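PDB 5JXF: Asp/Glu-specific dipeptidyl-peptidase from Flavobacterium psychrophilum, which removes dipeptides from the N-terminus of oligopeptides as a serine peptidase, with strict specificity for Asp or Glu at the P1 position. Local coordinates for residues T203-L211 / A252-Y261. Residues are numbered along the deposited sequence; the frame is centred on the assembly and turned at random.
Sequences TEVFKDVRL and AAYSKDNVPY
At K207, where strand 197-214 is interrupted, and at the next residue D208, the backbone lies alongside A253 and Y254, with the CA atoms of D208 and Y254 4.7 Å apart. This joins the long strand of a beta-barrel sheet in the chymotrypsin-like catalytic domain of an S46 peptidase to the loop running from its antiparallel neighbour, strand 239-245, to the short strand 259-260; no direct backbone hydrogen bond links the two segments, but one water accepts from both K207 N and A252 N. The loop folds back through a type I turn, S255 to N258, closed by N258 N on S255 O. D208 reaches into it with CG anti to its own N (chi1 180°), and its carboxylate is gripped by R210, NE to OD1 at 3.0 Å and NH2 to OD2 at 2.9 Å, a bidentate salt bridge made by the NE/NH2 side of the guanidinium. R210 NH2 also makes a weak bond to S255 O. On its anti lone pair OD2 takes a second bond, 2.8 Å from N258 ND2, nearly straight at 163°. That same amide nitrogen also donates to A253 O, so it joins the carboxylate of D208 to the carbonyl of A253 across the loop. Y254 sets its ring edge against D208, CD1 3.6 Å from OD1, while its CE1 lies over one face of the R210 guanidinium; Y244 adds a cation-pi contact to R210. Farther along, the edge of F206 points at the face of Y261 with planes 51° apart, beside F140; F206 CZ comes to 3.3 Å from Y261 CE1.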
loop_
_atom_site.group_PDB
_atom_site.type_symbol
_atom_site.label_atom_id
_atom_site.label_comp_id
_atom_site.label_asym_id
_atom_site.label_seq_id
_atom_site.Cartn_x
_atom_site.Cartn_y
_atom_site.Cartn_z
ATOM N N THR A 203 -21.313 -20.905 -34.976
ATOM C CA THR A 203 -21.812 -20.381 -33.724
ATOM C C THR A 203 -23.307 -20.227 -33.742
ATOM O O THR A 203 -23.947 -20.191 -34.821
ATOM C CB THR A 203 -21.210 -18.990 -33.400
ATOM O OG1 THR A 203 -21.781 -18.015 -34.283
ATOM C CG2 THR A 203 -19.684 -18.994 -33.551
ATOM N N GLU A 204 -23.860 -20.156 -32.540
ATOM C CA GLU A 204 -25.256 -19.808 -32.323
ATOM C C GLU A 204 -25.318 -18.510 -31.517
ATOM O O GLU A 204 -24.847 -18.450 -30.382
ATOM C CB GLU A 204 -26.005 -20.927 -31.589
ATOM C CG GLU A 204 -25.948 -22.279 -32.283
ATOM C CD GLU A 204 -26.905 -23.297 -31.655
ATOM O OE1 GLU A 204 -27.344 -23.075 -30.492
ATOM O OE2 GLU A 204 -27.214 -24.315 -32.330
ATOM N N VAL A 205 -25.913 -17.482 -32.109
ATOM C CA VAL A 205 -26.001 -16.184 -31.459
ATOM C C VAL A 205 -27.364 -15.942 -30.862
ATOM O O VAL A 205 -28.329 -15.696 -31.583
ATOM C CB VAL A 205 -25.688 -15.063 -32.447
ATOM C CG1 VAL A 205 -25.594 -13.715 -31.709
ATOM C CG2 VAL A 205 -24.397 -15.375 -33.175
ATOM N N PHE A 206 -27.472 -16.020 -29.545
ATOM C CA PHE A 206 -28.756 -15.715 -28.928
ATOM C C PHE A 206 -28.880 -14.196 -28.721
ATOM O O PHE A 206 -27.887 -13.521 -28.454
ATOM C CB PHE A 206 -28.915 -16.503 -27.615
ATOM C CG PHE A 206 -29.052 -17.995 -27.835
ATOM C CD1 PHE A 206 -27.928 -18.769 -28.121
ATOM C CD2 PHE A 206 -30.306 -18.610 -27.815
ATOM C CE1 PHE A 206 -28.045 -20.116 -28.342
ATOM C CE2 PHE A 206 -30.430 -19.964 -28.058
ATOM C CZ PHE A 206 -29.299 -20.723 -28.329
ATOM N N LYS A 207 -30.092 -13.662 -28.868
ATOM C CA LYS A 207 -30.280 -12.216 -28.946
ATOM C C LYS A 207 -31.320 -11.711 -27.959
ATOM O O LYS A 207 -31.660 -10.527 -27.942
ATOM C CB LYS A 207 -30.662 -11.812 -30.384
ATOM C CG LYS A 207 -29.496 -11.949 -31.374
ATOM C CD LYS A 207 -29.929 -11.720 -32.835
ATOM C CE LYS A 207 -29.194 -12.653 -33.818
ATOM N NZ LYS A 207 -29.695 -14.078 -33.804
ATOM N N ASP A 208 -31.829 -12.619 -27.140
ATOM C CA ASP A 208 -32.775 -12.257 -26.100
ATOM C C ASP A 208 -32.203 -12.702 -24.752
ATOM O O ASP A 208 -32.562 -13.765 -24.244
ATOM C CB ASP A 208 -34.154 -12.893 -26.373
ATOM C CG ASP A 208 -35.187 -12.546 -25.310
ATOM O OD1 ASP A 208 -34.878 -11.752 -24.390
ATOM O OD2 ASP A 208 -36.322 -13.054 -25.406
ATOM N N VAL A 209 -31.312 -11.875 -24.198
ATOM C CA VAL A 209 -30.644 -12.130 -22.914
ATOM C C VAL A 209 -31.069 -11.101 -21.858
ATOM O O VAL A 209 -30.802 -9.907 -21.990
ATOM C CB VAL A 209 -29.117 -12.111 -23.090
ATOM C CG1 VAL A 209 -28.387 -12.298 -21.741
ATOM C CG2 VAL A 209 -28.703 -13.177 -24.118
ATOM N N ARG A 210 -31.742 -11.575 -20.816
ATOM C CA ARG A 210 -32.365 -10.690 -19.827
ATOM C C ARG A 210 -31.604 -10.687 -18.496
ATOM O O ARG A 210 -31.031 -11.697 -18.115
ATOM C CB ARG A 210 -33.815 -11.104 -19.586
ATOM C CG ARG A 210 -34.612 -11.231 -20.876
ATOM C CD ARG A 210 -36.021 -11.720 -20.641
ATOM N NE ARG A 210 -36.632 -12.033 -21.931
ATOM C CZ ARG A 210 -37.827 -12.584 -22.092
ATOM N NH1 ARG A 210 -38.565 -12.887 -21.042
ATOM N NH2 ARG A 210 -38.281 -12.835 -23.313
ATOM N N LEU A 211 -31.602 -9.537 -17.824
ATOM C CA LEU A 211 -30.940 -9.374 -16.522
ATOM C C LEU A 211 -31.697 -10.085 -15.415
ATOM O O LEU A 211 -32.902 -9.864 -15.233
ATOM C CB LEU A 211 -30.797 -7.892 -16.166
ATOM C CG LEU A 211 -30.201 -7.560 -14.782
ATOM C CD1 LEU A 211 -28.814 -8.181 -14.583
ATOM C CD2 LEU A 211 -30.149 -6.054 -14.564
ATOM N N ALA A 252 -33.550 -16.272 -30.961
ATOM C CA ALA A 252 -34.678 -15.447 -31.334
ATOM C C ALA A 252 -34.488 -14.039 -30.781
ATOM O O ALA A 252 -34.007 -13.850 -29.655
ATOM C CB ALA A 252 -35.961 -16.046 -30.820
ATOM N N ALA A 253 -34.846 -13.047 -31.588
ATOM C CA ALA A 253 -34.936 -11.683 -31.107
ATOM C C ALA A 253 -35.945 -11.677 -29.967
ATOM O O ALA A 253 -36.705 -12.634 -29.797
ATOM C CB ALA A 253 -35.352 -10.735 -32.225
ATOM N N TYR A 254 -35.938 -10.616 -29.175
ATOM C CA TYR A 254 -36.778 -10.547 -27.985
ATOM C C TYR A 254 -38.262 -10.757 -28.275
ATOM O O TYR A 254 -38.800 -10.245 -29.266
ATOM C CB TYR A 254 -36.586 -9.206 -27.290
ATOM C CG TYR A 254 -37.651 -8.930 -26.277
ATOM C CD1 TYR A 254 -37.694 -9.634 -25.085
ATOM C CD2 TYR A 254 -38.628 -7.973 -26.515
ATOM C CE1 TYR A 254 -38.680 -9.389 -24.149
ATOM C CE2 TYR A 254 -39.620 -7.719 -25.589
ATOM C CZ TYR A 254 -39.642 -8.428 -24.405
ATOM O OH TYR A 254 -40.628 -8.173 -23.481
ATOM N N SER A 255 -38.921 -11.511 -27.403
ATOM C CA SER A 255 -40.353 -11.721 -27.520
ATOM C C SER A 255 -40.909 -12.270 -26.217
ATOM O O SER A 255 -40.316 -13.161 -25.616
ATOM C CB SER A 255 -40.671 -12.676 -28.685
ATOM O OG SER A 255 -41.985 -13.191 -28.568
ATOM N N LYS A 256 -42.060 -11.758 -25.793
ATOM C CA LYS A 256 -42.690 -12.233 -24.562
ATOM C C LYS A 256 -43.005 -13.731 -24.626
ATOM O O LYS A 256 -43.330 -14.347 -23.615
ATOM C CB LYS A 256 -43.972 -11.442 -24.273
ATOM C CG LYS A 256 -44.488 -11.581 -22.838
ATOM N N ASP A 257 -42.907 -14.310 -25.817
ATOM C CA ASP A 257 -43.214 -15.714 -25.998
ATOM C C ASP A 257 -41.957 -16.569 -26.077
ATOM O O ASP A 257 -42.047 -17.794 -26.161
ATOM C CB ASP A 257 -44.070 -15.913 -27.252
ATOM C CG ASP A 257 -45.104 -14.809 -27.432
ATOM O OD1 ASP A 257 -45.818 -14.507 -26.448
ATOM O OD2 ASP A 257 -45.223 -14.262 -28.558
ATOM N N ASN A 258 -40.784 -15.941 -26.059
ATOM C CA ASN A 258 -39.558 -16.720 -25.938
ATOM C C ASN A 258 -39.542 -17.442 -24.610
ATOM O O ASN A 258 -40.135 -16.967 -23.654
ATOM C CB ASN A 258 -38.319 -15.845 -26.075
ATOM C CG ASN A 258 -38.077 -15.415 -27.499
ATOM O OD1 ASN A 258 -38.685 -15.960 -28.421
ATOM N ND2 ASN A 258 -37.164 -14.455 -27.696
ATOM N N VAL A 259 -38.883 -18.597 -24.552
ATOM C CA VAL A 259 -38.752 -19.341 -23.291
ATOM C C VAL A 259 -37.275 -19.581 -22.920
ATOM O O VAL A 259 -36.388 -19.429 -23.764
ATOM C CB VAL A 259 -39.500 -20.691 -23.372
ATOM C CG1 VAL A 259 -40.957 -20.463 -23.785
ATOM C CG2 VAL A 259 -38.799 -21.636 -24.345
ATOM N N PRO A 260 -37.001 -19.931 -21.651
ATOM C CA PRO A 260 -35.620 -20.216 -21.252
ATOM C C PRO A 260 -34.921 -21.215 -22.161
ATOM O O PRO A 260 -35.453 -22.282 -22.469
ATOM C CB PRO A 260 -35.782 -20.803 -19.847
ATOM C CG PRO A 260 -36.948 -20.081 -19.309
ATOM C CD PRO A 260 -37.893 -19.870 -20.478
ATOM N N TYR A 261 -33.720 -20.849 -22.571
ATOM C CA TYR A 261 -32.881 -21.701 -23.372
ATOM C C TYR A 261 -32.407 -22.891 -22.582
ATOM O O TYR A 261 -31.925 -22.744 -21.446
ATOM C CB TYR A 261 -31.689 -20.913 -23.867
ATOM C CG TYR A 261 -30.586 -21.747 -24.452
ATOM C CD1 TYR A 261 -30.775 -22.448 -25.654
ATOM C CD2 TYR A 261 -29.330 -21.786 -23.841
ATOM C CE1 TYR A 261 -29.763 -23.195 -26.209
ATOM C CE2 TYR A 261 -28.310 -22.521 -24.381
ATOM C CZ TYR A 261 -28.530 -23.230 -25.568
ATOM O OH TYR A 261 -27.500 -23.953 -26.100
HETATM O O HOH W 1 -32.384 -15.538 -28.223
#